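Local structure of Pbp related beta-lactamase (Pyrococcus abyssi, 2QMI) at residues Ile60-Thr65 with Tyr160-Tyr165; His103-Ser108 with Val166-Ile171. The protein probably cleaves peptides as an octameric, self-compartmentalizing serine peptidase built on the fold of penicillin-binding proteins and serine beta-lactamases. All coordinates share one frame; numbering follows the deposited sequence.

Interaction 1 (Ile60-Thr65 with Tyr160-Tyr165)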
ATOM      1  N   ILE A  60      -9.318 -40.224 -17.620  1.00 20.76           N
ATOM      2  CA  ILE A  60     -10.020 -41.500 -17.537  1.00 21.78           C
ATOM      3  C   ILE A  60     -10.443 -41.822 -18.968  1.00 21.74           C
ATOM      4  O   ILE A  60     -10.774 -42.961 -19.303  1.00 21.23           O
ATOM      5  CB  ILE A  60     -11.250 -41.424 -16.606  1.00 21.82           C
ATOM      6  CG1 ILE A  60     -10.790 -41.088 -15.186  1.00 22.75           C
ATOM      7  CG2 ILE A  60     -11.996 -42.765 -16.605  1.00 22.44           C
ATOM      8  CD1 ILE A  60     -11.921 -40.958 -14.177  1.00 23.87           C
ATOM      9  N   THR A  61     -10.398 -40.793 -19.814  1.00 21.86           N
ATOM     10  CA  THR A  61     -10.732 -40.926 -21.227  1.00 20.79           C
ATOM     11  C   THR A  61      -9.691 -41.844 -21.870  1.00 19.79           C
ATOM     12  O   THR A  61     -10.002 -42.570 -22.809  1.00 19.68           O
ATOM     13  CB  THR A  61     -10.695 -39.549 -21.967  1.00 20.06           C
ATOM     14  OG1 THR A  61     -11.633 -38.643 -21.371  1.00 20.09           O
ATOM     15  CG2 THR A  61     -11.049 -39.725 -23.440  1.00 19.76           C
ATOM     16  N   LYS A  62      -8.459 -41.814 -21.360  1.00 19.59           N
ATOM     17  CA  LYS A  62      -7.394 -42.645 -21.917  1.00 19.15           C
ATOM     18  C   LYS A  62      -7.759 -44.129 -22.018  1.00 21.43           C
ATOM     19  O   LYS A  62      -7.398 -44.786 -22.997  1.00 20.79           O
ATOM     20  CB  LYS A  62      -6.096 -42.480 -21.123  1.00 19.08           C
ATOM     21  CG  LYS A  62      -5.364 -41.150 -21.382  1.00 18.99           C
ATOM     22  CD  LYS A  62      -3.999 -41.117 -20.695  1.00 17.58           C
ATOM     23  CE  LYS A  62      -3.254 -39.808 -20.939  1.00 18.06           C
ATOM     24  NZ  LYS A  62      -3.957 -38.619 -20.377  1.00 18.11           N
ATOM     25  N   SER A  63      -8.471 -44.664 -21.023  1.00 21.05           N
ATOM     26  CA  SER A  63      -8.855 -46.072 -21.089  1.00 21.54           C
ATOM     27  C   SER A  63      -9.735 -46.324 -22.323  1.00 21.42           C
ATOM     28  O   SER A  63      -9.613 -47.355 -22.987  1.00 21.49           O
ATOM     29  CB  SER A  63      -9.570 -46.514 -19.797  1.00 21.06           C
ATOM     30  OG  SER A  63     -10.762 -45.788 -19.545  1.00 22.16           O
ATOM     31  N   PHE A  64     -10.606 -45.370 -22.640  1.00 19.39           N
ATOM     32  CA  PHE A  64     -11.476 -45.484 -23.803  1.00 19.37           C
ATOM     33  C   PHE A  64     -10.634 -45.532 -25.079  1.00 19.11           C
ATOM     34  O   PHE A  64     -10.838 -46.382 -25.933  1.00 19.50           O
ATOM     35  CB  PHE A  64     -12.431 -44.292 -23.858  1.00 18.01           C
ATOM     36  CG  PHE A  64     -13.490 -44.321 -22.807  1.00 17.99           C
ATOM     37  CD1 PHE A  64     -14.789 -44.712 -23.122  1.00 18.90           C
ATOM     38  CD2 PHE A  64     -13.201 -43.953 -21.502  1.00 18.17           C
ATOM     39  CE1 PHE A  64     -15.786 -44.733 -22.151  1.00 18.46           C
ATOM     40  CE2 PHE A  64     -14.189 -43.970 -20.523  1.00 17.68           C
ATOM     41  CZ  PHE A  64     -15.484 -44.361 -20.850  1.00 18.50           C
ATOM     42  N   THR A  65      -9.681 -44.615 -25.193  1.00 19.01           N
ATOM     43  CA  THR A  65      -8.808 -44.565 -26.349  1.00 18.78           C
ATOM     44  C   THR A  65      -8.078 -45.897 -26.513  1.00 20.46           C
ATOM     45  O   THR A  65      -7.924 -46.394 -27.633  1.00 20.10           O
ATOM     46  CB  THR A  65      -7.763 -43.441 -26.207  1.00 19.01           C
ATOM     47  OG1 THR A  65      -8.420 -42.169 -26.222  1.00 18.38           O
ATOM     48  CG2 THR A  65      -6.748 -43.501 -27.346  1.00 16.98           C
ATOM     49  N   TYR A 160       4.895 -39.926 -18.396  1.00 19.09           N
ATOM     50  CA  TYR A 160       3.495 -39.687 -18.714  1.00 19.28           C
ATOM     51  C   TYR A 160       3.434 -38.614 -19.796  1.00 19.68           C
ATOM     52  O   TYR A 160       3.809 -37.461 -19.571  1.00 20.91           O
ATOM     53  CB  TYR A 160       2.739 -39.229 -17.472  1.00 20.97           C
ATOM     54  CG  TYR A 160       1.231 -39.282 -17.599  1.00 20.84           C
ATOM     55  CD1 TYR A 160       0.554 -40.496 -17.590  1.00 20.47           C
ATOM     56  CD2 TYR A 160       0.484 -38.113 -17.704  1.00 20.62           C
ATOM     57  CE1 TYR A 160      -0.832 -40.543 -17.676  1.00 21.70           C
ATOM     58  CE2 TYR A 160      -0.895 -38.147 -17.796  1.00 21.71           C
ATOM     59  CZ  TYR A 160      -1.549 -39.363 -17.778  1.00 22.32           C
ATOM     60  OH  TYR A 160      -2.924 -39.391 -17.851  1.00 23.48           O
ATOM     61  N   LEU A 161       2.970 -39.006 -20.976  1.00 20.39           N
ATOM     62  CA  LEU A 161       2.893 -38.097 -22.113  1.00 19.81           C
ATOM     63  C   LEU A 161       1.480 -37.980 -22.680  1.00 20.82           C
ATOM     64  O   LEU A 161       0.997 -38.902 -23.341  1.00 18.95           O
ATOM     65  CB  LEU A 161       3.836 -38.592 -23.206  1.00 19.97           C
ATOM     66  CG  LEU A 161       3.966 -37.775 -24.492  1.00 20.79           C
ATOM     67  CD1 LEU A 161       4.595 -36.426 -24.178  1.00 21.88           C
ATOM     68  CD2 LEU A 161       4.813 -38.546 -25.494  1.00 20.53           C
ATOM     69  N   ASN A 162       0.824 -36.847 -22.433  1.00 19.97           N
ATOM     70  CA  ASN A 162      -0.528 -36.636 -22.951  1.00 20.09           C
ATOM     71  C   ASN A 162      -0.536 -36.611 -24.478  1.00 19.85           C
ATOM     72  O   ASN A 162      -1.480 -37.078 -25.109  1.00 20.12           O
ATOM     73  CB  ASN A 162      -1.118 -35.329 -22.426  1.00 20.51           C
ATOM     74  CG  ASN A 162      -1.623 -35.444 -20.996  1.00 21.63           C
ATOM     75  OD1 ASN A 162      -2.404 -36.342 -20.667  1.00 22.42           O
ATOM     76  ND2 ASN A 162      -1.189 -34.522 -20.142  1.00 20.32           N
ATOM     77  N   THR A 163       0.514 -36.056 -25.068  1.00 19.99           N
ATOM     78  CA  THR A 163       0.624 -35.991 -26.522  1.00 20.54           C
ATOM     79  C   THR A 163       0.636 -37.421 -27.079  1.00 22.08           C
ATOM     80  O   THR A 163       0.312 -37.650 -28.244  1.00 22.39           O
ATOM     81  CB  THR A 163       1.916 -35.247 -26.945  1.00 19.30           C
ATOM     82  OG1 THR A 163       1.860 -33.889 -26.482  1.00 19.80           O
ATOM     83  CG2 THR A 163       2.079 -35.260 -28.459  1.00 17.55           C
ATOM     84  N   GLY A 164       1.010 -38.378 -26.235  1.00 21.07           N
ATOM     85  CA  GLY A 164       1.026 -39.763 -26.656  1.00 21.08           C
ATOM     86  C   GLY A 164      -0.368 -40.249 -27.027  1.00 21.61           C
ATOM     87  O   GLY A 164      -0.532 -40.958 -28.019  1.00 20.68           O
ATOM     88  N   TYR A 165      -1.378 -39.874 -26.246  1.00 20.05           N
ATOM     89  CA  TYR A 165      -2.741 -40.312 -26.548  1.00 21.65           C
ATOM     90  C   TYR A 165      -3.438 -39.438 -27.572  1.00 21.32           C
ATOM     91  O   TYR A 165      -4.474 -39.815 -28.115  1.00 20.36           O
ATOM     92  CB  TYR A 165      -3.579 -40.434 -25.271  1.00 21.38           C
ATOM     93  CG  TYR A 165      -3.384 -41.775 -24.593  1.00 21.10           C
ATOM     94  CD1 TYR A 165      -4.463 -42.618 -24.342  1.00 20.30           C
ATOM     95  CD2 TYR A 165      -2.105 -42.215 -24.246  1.00 21.27           C
ATOM     96  CE1 TYR A 165      -4.274 -43.877 -23.760  1.00 21.65           C
ATOM     97  CE2 TYR A 165      -1.903 -43.459 -23.670  1.00 20.52           C
ATOM     98  CZ  TYR A 165      -2.988 -44.288 -23.430  1.00 20.00           C
ATOM     99  OH  TYR A 165      -2.773 -45.521 -22.876  1.00 18.59           O
TER
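Lys-62 lays its aliphatic chain over one face of the Tyr-165 ring: CG stands 3.9 Å from the ring centroid in a CH-pi contact, and CD sits above the middle of the ring. The same tyrosine meets the lysine's backbone too, since Lys-62 O lies in the ring plane at the edge, 3.3 Å from CE1. Beyond it Thr-65 brings CG2 obliquely to within 3.9 Å of CD1 of Tyr-165. Extended as far as CE, the lysine chain bends only at its last torsion (chi4 63°), and that bend brings NZ to Asn-162. There NZ donates to OD1 at 2.8 Å, nearly in line with the side-chain C=O (168°). Tyr-160 reaches in from the opposite direction, its OH 2.8 Å from Lys-62 NZ. NZ also bonds Ser-59 OG and Asp-234 O, while Tyr-160 OH is hydrogen-bonded to Ser-59. Ser-59 and Lys-62 at a helix start, with Tyr-160 and Asn-162 opposite, fit the SxxK and YxN motifs of serine beta-lactamases and penicillin-binding proteins. The contact thus holds the buried lysine nitrogen among oxygen atoms beside the probable nucleophile, consistent with an acylating serine site.

Interaction 2 (His103-Ser108 with Val166-Ile171); sequences HLLTHS and VLLGKI
Leu-105 and Leu-168 make the closest approach, CD2 of Leu-105 lying 3.6 Å from CD1 of Leu-168, with the two side chains crossing at about a right angle. One residue back, Leu-104 meets the helix in two places. Its CB rests 4.1 Å from CG of Leu-168, and its CD1 reaches past to CB of Leu-167 at 3.9 Å and, more loosely, to CD1 of Ile-171 at 4.3 Å. With CG anti to the carbonyl carbon (chi1 -63°) and CD1 continuing the extended chain (chi2 -179°) toward helix 162-176, the branch end gets to Leu-167 and Ile-171. Residues 167, 168 and 171 form one apolar stripe on that helix, a turn apart at its ends.

Further out, Leu-168 also touches Thr-65 and Ile-69 of helix 61-74, Leu-105 touches Ala-66 there, and Leu-167 packs on Ile-140. The short helix 101-105 ends right behind its leucines: His-107, with positive phi (56°), closes a Schellman motif, in which Ser-108 N bonds His-103 O at 2.9 Å. That turn carries the His-107 ring in among Tyr-160, Tyr-165, Phe-158 and Tyr-284. Across the two segments the chemistry is wholly aliphatic, so the fit depends on shape and burial, and the short helix is joined to helix 162-176 close beside the probable active-site residues.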
ATOM      1  N   HIS A 103       4.345 -48.491 -27.472  1.00 22.26           N
ATOM      2  CA  HIS A 103       5.109 -47.501 -26.717  1.00 21.12           C
ATOM      3  C   HIS A 103       4.210 -46.349 -26.254  1.00 21.49           C
ATOM      4  O   HIS A 103       4.268 -45.940 -25.094  1.00 21.92           O
ATOM      5  CB  HIS A 103       6.263 -46.935 -27.558  1.00 22.18           C
ATOM      6  CG  HIS A 103       7.324 -47.939 -27.899  1.00 23.32           C
ATOM      7  ND1 HIS A 103       7.825 -48.839 -26.983  1.00 23.87           N
ATOM      8  CD2 HIS A 103       7.998 -48.163 -29.051  1.00 23.52           C
ATOM      9  CE1 HIS A 103       8.760 -49.576 -27.556  1.00 23.58           C
ATOM     10  NE2 HIS A 103       8.886 -49.186 -28.811  1.00 24.39           N
ATOM     11  N   LEU A 104       3.385 -45.829 -27.160  1.00 19.72           N
ATOM     12  CA  LEU A 104       2.487 -44.723 -26.827  1.00 20.39           C
ATOM     13  C   LEU A 104       1.485 -45.116 -25.745  1.00 20.00           C
ATOM     14  O   LEU A 104       1.211 -44.345 -24.832  1.00 20.31           O
ATOM     15  CB  LEU A 104       1.722 -44.250 -28.069  1.00 18.20           C
ATOM     16  CG  LEU A 104       2.497 -43.653 -29.249  1.00 18.08           C
ATOM     17  CD1 LEU A 104       1.509 -43.241 -30.342  1.00 16.94           C
ATOM     18  CD2 LEU A 104       3.312 -42.458 -28.790  1.00 16.60           C
ATOM     19  N   LEU A 105       0.930 -46.315 -25.863  1.00 20.50           N
ATOM     20  CA  LEU A 105      -0.041 -46.810 -24.890  1.00 20.52           C
ATOM     21  C   LEU A 105       0.563 -46.901 -23.492  1.00 19.73           C
ATOM     22  O   LEU A 105      -0.121 -46.673 -22.494  1.00 20.49           O
ATOM     23  CB  LEU A 105      -0.536 -48.199 -25.302  1.00 20.33           C
ATOM     24  CG  LEU A 105      -1.464 -48.334 -26.510  1.00 20.19           C
ATOM     25  CD1 LEU A 105      -1.556 -49.804 -26.919  1.00 21.07           C
ATOM     26  CD2 LEU A 105      -2.838 -47.772 -26.163  1.00 20.48           C
ATOM     27  N   THR A 106       1.849 -47.237 -23.434  1.00 19.11           N
ATOM     28  CA  THR A 106       2.552 -47.396 -22.170  1.00 19.30           C
ATOM     29  C   THR A 106       3.372 -46.187 -21.719  1.00 19.92           C
ATOM     30  O   THR A 106       4.052 -46.249 -20.694  1.00 20.67           O
ATOM     31  CB  THR A 106       3.490 -48.623 -22.230  1.00 19.04           C
ATOM     32  OG1 THR A 106       4.381 -48.486 -23.342  1.00 19.92           O
ATOM     33  CG2 THR A 106       2.687 -49.904 -22.393  1.00 17.59           C
ATOM     34  N   HIS A 107       3.304 -45.087 -22.465  1.00 19.42           N
ATOM     35  CA  HIS A 107       4.069 -43.894 -22.124  1.00 19.22           C
ATOM     36  C   HIS A 107       5.540 -44.259 -22.032  1.00 20.12           C
ATOM     37  O   HIS A 107       6.228 -43.832 -21.105  1.00 20.39           O
ATOM     38  CB  HIS A 107       3.627 -43.320 -20.777  1.00 19.24           C
ATOM     39  CG  HIS A 107       2.195 -42.894 -20.738  1.00 19.06           C
ATOM     40  ND1 HIS A 107       1.722 -41.801 -21.430  1.00 18.80           N
ATOM     41  CD2 HIS A 107       1.132 -43.411 -20.078  1.00 18.46           C
ATOM     42  CE1 HIS A 107       0.429 -41.662 -21.198  1.00 19.67           C
ATOM     43  NE2 HIS A 107       0.046 -42.627 -20.381  1.00 19.39           N
ATOM     44  N   SER A 108       6.013 -45.060 -22.984  1.00 21.27           N
ATOM     45  CA  SER A 108       7.412 -45.485 -23.010  1.00 22.53           C
ATOM     46  C   SER A 108       8.170 -45.078 -24.283  1.00 22.37           C
ATOM     47  O   SER A 108       9.248 -45.611 -24.556  1.00 23.34           O
ATOM     48  CB  SER A 108       7.509 -47.010 -22.821  1.00 21.96           C
ATOM     49  OG  SER A 108       6.979 -47.720 -23.922  1.00 21.53           O
ATOM     50  N   VAL A 166      -2.870 -38.266 -27.831  1.00 21.03           N
ATOM     51  CA  VAL A 166      -3.421 -37.397 -28.852  1.00 20.94           C
ATOM     52  C   VAL A 166      -3.091 -38.104 -30.171  1.00 21.32           C
ATOM     53  O   VAL A 166      -3.921 -38.165 -31.084  1.00 21.57           O
ATOM     54  CB  VAL A 166      -2.764 -36.000 -28.823  1.00 21.77           C
ATOM     55  CG1 VAL A 166      -3.128 -35.220 -30.092  1.00 19.76           C
ATOM     56  CG2 VAL A 166      -3.231 -35.241 -27.581  1.00 18.55           C
ATOM     57  N   LEU A 167      -1.881 -38.657 -30.244  1.00 21.21           N
ATOM     58  CA  LEU A 167      -1.422 -39.384 -31.423  1.00 20.88           C
ATOM     59  C   LEU A 167      -2.252 -40.653 -31.623  1.00 21.76           C
ATOM     60  O   LEU A 167      -2.614 -40.993 -32.752  1.00 22.05           O
ATOM     61  CB  LEU A 167       0.063 -39.732 -31.284  1.00 21.16           C
ATOM     62  CG  LEU A 167       1.001 -38.517 -31.355  1.00 21.70           C
ATOM     63  CD1 LEU A 167       2.413 -38.911 -30.948  1.00 20.23           C
ATOM     64  CD2 LEU A 167       0.982 -37.951 -32.762  1.00 21.78           C
ATOM     65  N   LEU A 168      -2.548 -41.347 -30.523  1.00 21.37           N
ATOM     66  CA  LEU A 168      -3.368 -42.553 -30.566  1.00 21.04           C
ATOM     67  C   LEU A 168      -4.739 -42.183 -31.115  1.00 20.27           C
ATOM     68  O   LEU A 168      -5.380 -42.982 -31.793  1.00 21.26           O
ATOM     69  CB  LEU A 168      -3.533 -43.155 -29.167  1.00 20.92           C
ATOM     70  CG  LEU A 168      -2.372 -43.945 -28.561  1.00 22.35           C
ATOM     71  CD1 LEU A 168      -2.722 -44.346 -27.125  1.00 23.69           C
ATOM     72  CD2 LEU A 168      -2.099 -45.181 -29.408  1.00 22.61           C
ATOM     73  N   GLY A 169      -5.190 -40.971 -30.811  1.00 20.56           N
ATOM     74  CA  GLY A 169      -6.479 -40.520 -31.309  1.00 22.11           C
ATOM     75  C   GLY A 169      -6.443 -40.338 -32.821  1.00 23.44           C
ATOM     76  O   GLY A 169      -7.426 -40.600 -33.519  1.00 24.03           O
ATOM     77  N   LYS A 170      -5.298 -39.890 -33.327  1.00 22.43           N
ATOM     78  CA  LYS A 170      -5.110 -39.668 -34.756  1.00 22.97           C
ATOM     79  C   LYS A 170      -4.959 -41.007 -35.481  1.00 23.35           C
ATOM     80  O   LYS A 170      -5.409 -41.168 -36.613  1.00 22.11           O
ATOM     81  CB  LYS A 170      -3.868 -38.798 -34.988  1.00 24.74           C
ATOM     82  CG  LYS A 170      -3.638 -38.403 -36.447  1.00 26.55           C
ATOM     83  CD  LYS A 170      -4.892 -37.785 -37.040  1.00 28.97           C
ATOM     84  CE  LYS A 170      -5.316 -36.544 -36.281  1.00 31.29           C
ATOM     85  NZ  LYS A 170      -6.674 -36.081 -36.721  1.00 34.59           N
ATOM     86  N   ILE A 171      -4.310 -41.962 -34.825  1.00 23.10           N
ATOM     87  CA  ILE A 171      -4.128 -43.288 -35.401  1.00 23.01           C
ATOM     88  C   ILE A 171      -5.505 -43.933 -35.572  1.00 24.27           C
ATOM     89  O   ILE A 171      -5.775 -44.602 -36.573  1.00 23.81           O
ATOM     90  CB  ILE A 171      -3.236 -44.158 -34.491  1.00 21.54           C
ATOM     91  CG1 ILE A 171      -1.796 -43.646 -34.565  1.00 20.62           C
ATOM     92  CG2 ILE A 171      -3.314 -45.615 -34.907  1.00 21.80           C
ATOM     93  CD1 ILE A 171      -0.812 -44.405 -33.728  1.00 20.34           C
TER

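In the fold
Both contacts are buried in the beta-lactamase-like part of the chain, and helix 162-176 serves both: its first turn and the loop before it in interaction 1, its next residues in interaction 2. Interaction 1 joins this helix to helix 61-74 through a lysine chain lying on a tyrosine ring and a polar cluster at its end, at the probable active site; interaction 2 joins it to helix 101-105 through leucine and isoleucine alone, its centre about 19 Å from the chain's centre against about 12 Å. Tyr-165 bridges them, with its OH 2.9 Å from Leu-105 O, a probable hydrogen bond. At the loop, Tyr-160 packs against His-107 and also touches Arg-441 of a second subunit, whereas interaction 2 meets no other chain.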